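Local atomic coordinates of separin (Saccharomyces cerevisiae, PDB entry 5U1T), a protein that cleaves the MCD1/SCC1 subunit of cohesin at the onset of anaphase, acting as a caspase-like cysteine protease that securin keeps inactive for most of the cell cycle. Residues Y238-L244 with L335-P339; M1126-I1132 with L1151-R1157. All blocks are in the same frame, centred on the assembly; numbering follows the deposited sequence.

How the contacts relate
The two contacts lie on opposite sides of the chain's centre, their centres about 128 Å apart, and share no element. Contact 1 is within the helical region, where one helix meets the end of another and the chain that leaves it. Contact 2 joins the end of a helix and the following loop to a hairpin turn in a mixed sheet. Both are partly buried. In contact 1 a single asparagine amide bonds to a helix-end carbonyl, with leucines at the flanks. Contact 2 buries more surface, 615 against 350 Å², and combines a buried methionine, leucine and proline with exposed arginine and lysine groups that donate to main-chain carbonyls. Neither lies near the probable catalytic cysteine.

Contact 1 of 2, residues Y238-L244 with L335-P339; sequences YLNSFYL and LEGLP
N240 reaches from helix 236-250 to the last turn of helix 319-336, where its ND2 donates to E336 O at 3.1 Å. With CG anti to the backbone N (chi1 -170°), the amide is carried out toward the helix end; the acceptor lies near the amide plane, ND2 35° from the carbonyl plane. The E336 side chain crosses that of N240 at about a right angle, yet its carboxylate is turned only 18° from the amide plane. Its OE1 accepts from I296 N and OE2 from C295 N.

Packing is tight here: E336 and S241 are buried, the S241 backbone lies against E336 O, and S241 CA is 4.9 Å from G337 CA. G337, first past the helix, has positive phi, which favours glycine; a side chain there would point toward S241. Among partly exposed residues L244 CD1 touches L338 CD2 at 3.6 Å; packing thins beyond, at exposed P339, whose CD is 4.5 Å from L244 CD1. At the other end CE1 of buried Y238 stands 4.2 Å from L335 CD2.

Helices 146-158 and 190-203 back helix 236-250: S241 OG is hydrogen-bonded to S158 OG of the first, and F242 rests on L192 of the second.

Contact 2 of 2, residues M1126-I1132 with L1151-R1157; sequences MESNLNI and LEPRRKR
The guanidinium of R1154 has N1131 CB over one face, 3.4 Å above the plane and offset toward the rim, and the main-chain carbonyl of N1129 at its edge. R1154 NE gives N1129 O a bond of 2.8 Å at 154°, and NH1 adds a weak one at 3.2 Å. Bends at chi2 and chi3 fold the arginine back to this carbonyl, with the side-chain amide of N1129 turned 38° from the guanidinium plane. The guanidinium of R1157 is covered on one face by R1155 CG and presents NE and NH1 side-on to E1152, one nitrogen to each carboxylate oxygen. E1291 forms salt bridges with both R1155 and R1157.

Beyond the arginines, K1156 NZ donates a hydrogen bond to M1126 O (2.7 Å), which puts its charge close to the carboxyl-terminal end of helix 1111-1127. The M1126 side chain, CG anti to the backbone N (chi1 -169°) and then bent twice, lays SD 3.8 Å from K1156 CA and brings CE to L1151 CD2. An alanine here would remove everything beyond CB and would probably leave L1151 and the K1156 backbone without that cover. P1153 fits between helix end and loop, its CG 3.9 Å from I1132 CG1.

In the loop, S1128 OG, hydrogen-bonded to L1125 O, also accepts from L1130 N in an ST turn, and N1131 centres an inverse gamma turn. The partner is a beta-hairpin turn joining strands 1146-1152 and 1157-1163, with K1156 and R1157 both facing E1152 in a G1 beta bulge.

Contact 1 of 2, residues Y238-L244 with L335-P339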
loop_
_atom_site.group_PDB
_atom_site.type_symbol
_atom_site.label_atom_id
_atom_site.label_comp_id
_atom_site.label_asym_id
_atom_site.label_seq_id
_atom_site.Cartn_x
_atom_site.Cartn_y
_atom_site.Cartn_z
ATOM N N TYR A 238 -53.136 -35.496 41.909
ATOM C CA TYR A 238 -52.581 -34.210 42.309
ATOM C C TYR A 238 -52.371 -34.062 43.814
ATOM O O TYR A 238 -51.334 -33.526 44.230
ATOM C CB TYR A 238 -53.477 -33.083 41.810
ATOM C CG TYR A 238 -53.508 -32.986 40.309
ATOM C CD1 TYR A 238 -52.363 -32.619 39.589
ATOM C CD2 TYR A 238 -54.672 -33.262 39.603
ATOM C CE1 TYR A 238 -52.385 -32.534 38.212
ATOM C CE2 TYR A 238 -54.708 -33.175 38.235
ATOM C CZ TYR A 238 -53.563 -32.810 37.542
ATOM O OH TYR A 238 -53.614 -32.731 36.174
ATOM N N LEU A 239 -53.345 -34.547 44.597
ATOM C CA LEU A 239 -53.414 -34.386 46.061
ATOM C C LEU A 239 -52.069 -34.296 46.758
ATOM O O LEU A 239 -51.858 -33.406 47.586
ATOM C CB LEU A 239 -54.220 -35.534 46.686
ATOM C CG LEU A 239 -54.593 -35.586 48.190
ATOM C CD1 LEU A 239 -53.487 -36.154 49.070
ATOM C CD2 LEU A 239 -55.055 -34.237 48.736
ATOM N N ASN A 240 -51.164 -35.214 46.428
ATOM C CA ASN A 240 -49.836 -35.193 47.028
ATOM C C ASN A 240 -49.157 -33.846 46.852
ATOM O O ASN A 240 -48.675 -33.263 47.821
ATOM C CB ASN A 240 -48.953 -36.287 46.445
ATOM C CG ASN A 240 -47.658 -36.450 47.214
ATOM O OD1 ASN A 240 -47.647 -36.991 48.321
ATOM N ND2 ASN A 240 -46.555 -35.986 46.628
ATOM N N SER A 241 -49.136 -33.356 45.615
ATOM C CA SER A 241 -48.525 -32.066 45.310
ATOM C C SER A 241 -49.120 -30.955 46.180
ATOM O O SER A 241 -48.384 -30.217 46.845
ATOM C CB SER A 241 -48.693 -31.736 43.821
ATOM O OG SER A 241 -47.900 -30.621 43.427
ATOM N N PHE A 242 -50.449 -30.870 46.202
ATOM C CA PHE A 242 -51.146 -29.817 46.933
ATOM C C PHE A 242 -50.850 -29.804 48.430
ATOM O O PHE A 242 -50.535 -28.751 48.996
ATOM C CB PHE A 242 -52.643 -29.949 46.726
ATOM C CG PHE A 242 -53.117 -29.372 45.441
ATOM C CD1 PHE A 242 -53.133 -30.135 44.289
ATOM C CD2 PHE A 242 -53.547 -28.061 45.379
ATOM C CE1 PHE A 242 -53.575 -29.601 43.097
ATOM C CE2 PHE A 242 -53.985 -27.523 44.189
ATOM C CZ PHE A 242 -54.000 -28.295 43.049
ATOM N N TYR A 243 -50.970 -30.974 49.057
ATOM C CA TYR A 243 -50.759 -31.121 50.495
ATOM C C TYR A 243 -49.327 -30.750 50.858
ATOM O O TYR A 243 -49.096 -30.055 51.847
ATOM C CB TYR A 243 -51.087 -32.559 50.946
ATOM C CG TYR A 243 -50.755 -32.894 52.401
ATOM C CD1 TYR A 243 -49.489 -33.358 52.766
ATOM C CD2 TYR A 243 -51.713 -32.774 53.403
ATOM C CE1 TYR A 243 -49.185 -33.674 54.089
ATOM C CE2 TYR A 243 -51.414 -33.088 54.729
ATOM C CZ TYR A 243 -50.151 -33.536 55.068
ATOM O OH TYR A 243 -49.851 -33.852 56.384
ATOM N N LEU A 244 -48.371 -31.209 50.053
ATOM C CA LEU A 244 -46.970 -30.887 50.288
ATOM C C LEU A 244 -46.760 -29.381 50.370
ATOM O O LEU A 244 -46.090 -28.893 51.272
ATOM C CB LEU A 244 -46.082 -31.476 49.191
ATOM C CG LEU A 244 -45.866 -32.991 49.196
ATOM C CD1 LEU A 244 -44.842 -33.386 48.132
ATOM C CD2 LEU A 244 -45.454 -33.488 50.583
ATOM N N LEU A 335 -46.198 -35.464 38.619
ATOM C CA LEU A 335 -47.525 -35.416 39.240
ATOM C C LEU A 335 -47.467 -35.149 40.731
ATOM O O LEU A 335 -48.121 -34.241 41.242
ATOM C CB LEU A 335 -48.262 -36.727 38.989
ATOM C CG LEU A 335 -48.831 -36.813 37.581
ATOM C CD1 LEU A 335 -49.100 -38.259 37.176
ATOM C CD2 LEU A 335 -50.083 -35.938 37.477
ATOM N N GLU A 336 -46.665 -35.953 41.415
ATOM C CA GLU A 336 -46.496 -35.850 42.853
ATOM C C GLU A 336 -45.892 -34.519 43.258
ATOM O O GLU A 336 -46.204 -33.990 44.322
ATOM C CB GLU A 336 -45.626 -36.996 43.346
ATOM C CG GLU A 336 -46.290 -38.336 43.156
ATOM C CD GLU A 336 -47.381 -38.554 44.165
ATOM O OE1 GLU A 336 -47.006 -38.699 45.346
ATOM O OE2 GLU A 336 -48.590 -38.568 43.794
ATOM N N GLY A 337 -45.032 -33.985 42.398
ATOM C CA GLY A 337 -44.423 -32.695 42.635
ATOM C C GLY A 337 -43.627 -32.684 43.919
ATOM O O GLY A 337 -43.856 -31.858 44.796
ATOM N N LEU A 338 -42.711 -33.635 44.041
ATOM C CA LEU A 338 -41.755 -33.646 45.136
ATOM C C LEU A 338 -40.614 -32.673 44.859
ATOM O O LEU A 338 -40.188 -32.515 43.714
ATOM C CB LEU A 338 -41.181 -35.047 45.347
ATOM C CG LEU A 338 -41.728 -35.987 46.419
ATOM C CD1 LEU A 338 -40.831 -37.209 46.502
ATOM C CD2 LEU A 338 -41.822 -35.318 47.780
ATOM N N PRO A 339 -40.113 -32.022 45.914
ATOM C CA PRO A 339 -38.899 -31.216 45.786
ATOM C C PRO A 339 -37.722 -32.083 45.360
ATOM O O PRO A 339 -37.592 -33.212 45.831
ATOM C CB PRO A 339 -38.689 -30.655 47.197
ATOM C CG PRO A 339 -40.036 -30.736 47.843
ATOM C CD PRO A 339 -40.686 -31.954 47.271
#

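Contact 2 of 2, residues M1126-I1132 with L1151-R1157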
loop_
_atom_site.group_PDB
_atom_site.type_symbol
_atom_site.label_atom_id
_atom_site.label_comp_id
_atom_site.label_asym_id
_atom_site.label_seq_id
_atom_site.Cartn_x
_atom_site.Cartn_y
_atom_site.Cartn_z
ATOM N N MET A 1126 49.533 8.531 -17.235
ATOM C CA MET A 1126 50.662 9.430 -17.105
ATOM C C MET A 1126 51.949 8.633 -17.300
ATOM O O MET A 1126 52.866 9.054 -18.009
ATOM C CB MET A 1126 50.626 10.122 -15.738
ATOM C CG MET A 1126 51.601 11.284 -15.574
ATOM S SD MET A 1126 51.216 12.697 -16.637
ATOM C CE MET A 1126 49.486 12.860 -16.289
ATOM N N GLU A 1127 51.978 7.448 -16.704
ATOM C CA GLU A 1127 53.175 6.624 -16.706
ATOM C C GLU A 1127 53.366 5.816 -17.983
ATOM O O GLU A 1127 54.413 5.209 -18.180
ATOM C CB GLU A 1127 53.151 5.690 -15.507
ATOM C CG GLU A 1127 53.237 6.423 -14.192
ATOM C CD GLU A 1127 53.147 5.497 -12.997
ATOM O OE1 GLU A 1127 53.278 4.259 -13.166
ATOM O OE2 GLU A 1127 52.937 6.008 -11.876
ATOM N N SER A 1128 52.367 5.824 -18.857
ATOM C CA SER A 1128 52.430 5.073 -20.114
ATOM C C SER A 1128 53.519 5.587 -21.040
ATOM O O SER A 1128 53.859 4.941 -22.032
ATOM C CB SER A 1128 51.095 5.152 -20.848
ATOM O OG SER A 1128 50.916 6.455 -21.387
ATOM N N ASN A 1129 54.025 6.772 -20.715
ATOM C CA ASN A 1129 54.985 7.509 -21.534
ATOM C C ASN A 1129 54.580 7.639 -22.999
ATOM O O ASN A 1129 55.424 7.895 -23.865
ATOM C CB ASN A 1129 56.374 6.877 -21.460
ATOM C CG ASN A 1129 57.475 7.901 -21.682
ATOM O OD1 ASN A 1129 57.326 9.071 -21.308
ATOM N ND2 ASN A 1129 58.567 7.485 -22.311
ATOM N N LEU A 1130 53.290 7.469 -23.273
ATOM C CA LEU A 1130 52.783 7.636 -24.620
ATOM C C LEU A 1130 52.909 9.081 -25.063
ATOM O O LEU A 1130 52.547 10.012 -24.338
ATOM C CB LEU A 1130 51.335 7.177 -24.713
ATOM C CG LEU A 1130 51.157 5.675 -24.509
ATOM C CD1 LEU A 1130 49.680 5.289 -24.614
ATOM C CD2 LEU A 1130 52.012 4.888 -25.497
ATOM N N ASN A 1131 53.451 9.252 -26.261
ATOM C CA ASN A 1131 53.587 10.563 -26.878
ATOM C C ASN A 1131 52.250 10.977 -27.499
ATOM O O ASN A 1131 52.091 10.995 -28.723
ATOM C CB ASN A 1131 54.712 10.539 -27.922
ATOM C CG ASN A 1131 54.928 11.885 -28.594
ATOM O OD1 ASN A 1131 54.816 12.948 -27.964
ATOM N ND2 ASN A 1131 55.241 11.848 -29.893
ATOM N N ILE A 1132 51.282 11.278 -26.637
ATOM C CA ILE A 1132 49.952 11.702 -27.067
ATOM C C ILE A 1132 49.453 12.857 -26.234
ATOM O O ILE A 1132 49.974 13.132 -25.157
ATOM C CB ILE A 1132 48.910 10.572 -26.961
ATOM C CG1 ILE A 1132 48.974 9.904 -25.582
ATOM C CG2 ILE A 1132 49.094 9.574 -28.076
ATOM C CD1 ILE A 1132 47.862 8.920 -25.346
ATOM N N LEU A 1151 46.540 16.301 -20.869
ATOM C CA LEU A 1151 47.359 15.336 -20.180
ATOM C C LEU A 1151 48.450 14.869 -21.135
ATOM O O LEU A 1151 48.169 14.174 -22.107
ATOM C CB LEU A 1151 46.491 14.187 -19.710
ATOM C CG LEU A 1151 46.985 13.330 -18.562
ATOM C CD1 LEU A 1151 45.797 12.870 -17.720
ATOM C CD2 LEU A 1151 47.788 12.146 -19.093
ATOM N N GLU A 1152 49.685 15.290 -20.877
ATOM C CA GLU A 1152 50.813 14.928 -21.729
ATOM C C GLU A 1152 51.658 13.854 -21.053
ATOM O O GLU A 1152 52.576 14.174 -20.304
ATOM C CB GLU A 1152 51.672 16.160 -22.055
ATOM C CG GLU A 1152 50.981 17.216 -22.910
ATOM C CD GLU A 1152 51.554 18.623 -22.698
ATOM O OE1 GLU A 1152 51.363 19.204 -21.606
ATOM O OE2 GLU A 1152 52.196 19.157 -23.630
ATOM N N PRO A 1153 51.356 12.574 -21.321
ATOM C CA PRO A 1153 52.070 11.482 -20.650
ATOM C C PRO A 1153 53.581 11.558 -20.844
ATOM O O PRO A 1153 54.321 11.304 -19.900
ATOM C CB PRO A 1153 51.512 10.221 -21.320
ATOM C CG PRO A 1153 50.272 10.653 -22.024
ATOM C CD PRO A 1153 50.481 12.083 -22.393
ATOM N N ARG A 1154 54.034 11.904 -22.043
ATOM C CA ARG A 1154 55.470 11.894 -22.323
ATOM C C ARG A 1154 56.167 13.057 -21.600
ATOM O O ARG A 1154 57.279 12.905 -21.108
ATOM C CB ARG A 1154 55.720 11.944 -23.837
ATOM C CG ARG A 1154 57.160 12.151 -24.250
ATOM C CD ARG A 1154 57.972 10.858 -24.215
ATOM N NE ARG A 1154 57.277 9.777 -24.913
ATOM C CZ ARG A 1154 57.612 9.305 -26.110
ATOM N NH1 ARG A 1154 56.899 8.323 -26.649
ATOM N NH2 ARG A 1154 58.654 9.798 -26.763
ATOM N N ARG A 1155 55.484 14.195 -21.509
ATOM C CA ARG A 1155 56.012 15.390 -20.858
ATOM C C ARG A 1155 55.727 15.387 -19.354
ATOM O O ARG A 1155 56.211 16.250 -18.621
ATOM C CB ARG A 1155 55.416 16.641 -21.512
ATOM C CG ARG A 1155 56.098 17.977 -21.156
ATOM C CD ARG A 1155 57.615 17.987 -21.459
ATOM N NE ARG A 1155 58.124 19.301 -21.884
ATOM C CZ ARG A 1155 58.239 20.369 -21.084
ATOM N NH1 ARG A 1155 57.859 20.284 -19.800
ATOM N NH2 ARG A 1155 58.714 21.534 -21.568
ATOM N N LYS A 1156 54.946 14.406 -18.907
ATOM C CA LYS A 1156 54.493 14.299 -17.513
ATOM C C LYS A 1156 53.836 15.591 -17.007
ATOM O O LYS A 1156 54.061 16.024 -15.875
ATOM C CB LYS A 1156 55.655 13.915 -16.599
ATOM C CG LYS A 1156 56.415 12.684 -17.051
ATOM C CD LYS A 1156 55.564 11.411 -17.035
ATOM C CE LYS A 1156 56.337 10.263 -17.692
ATOM N NZ LYS A 1156 55.532 9.035 -17.876
ATOM N N ARG A 1157 52.994 16.180 -17.845
ATOM C CA ARG A 1157 52.480 17.513 -17.597
ATOM C C ARG A 1157 50.954 17.521 -17.603
ATOM O O ARG A 1157 50.314 16.836 -18.406
ATOM C CB ARG A 1157 53.041 18.484 -18.648
ATOM C CG ARG A 1157 52.816 19.934 -18.321
ATOM C CD ARG A 1157 53.827 20.796 -19.015
ATOM N NE ARG A 1157 53.655 20.705 -20.454
ATOM C CZ ARG A 1157 54.462 21.260 -21.350
ATOM N NH1 ARG A 1157 54.195 21.106 -22.641
ATOM N NH2 ARG A 1157 55.518 21.972 -20.965
#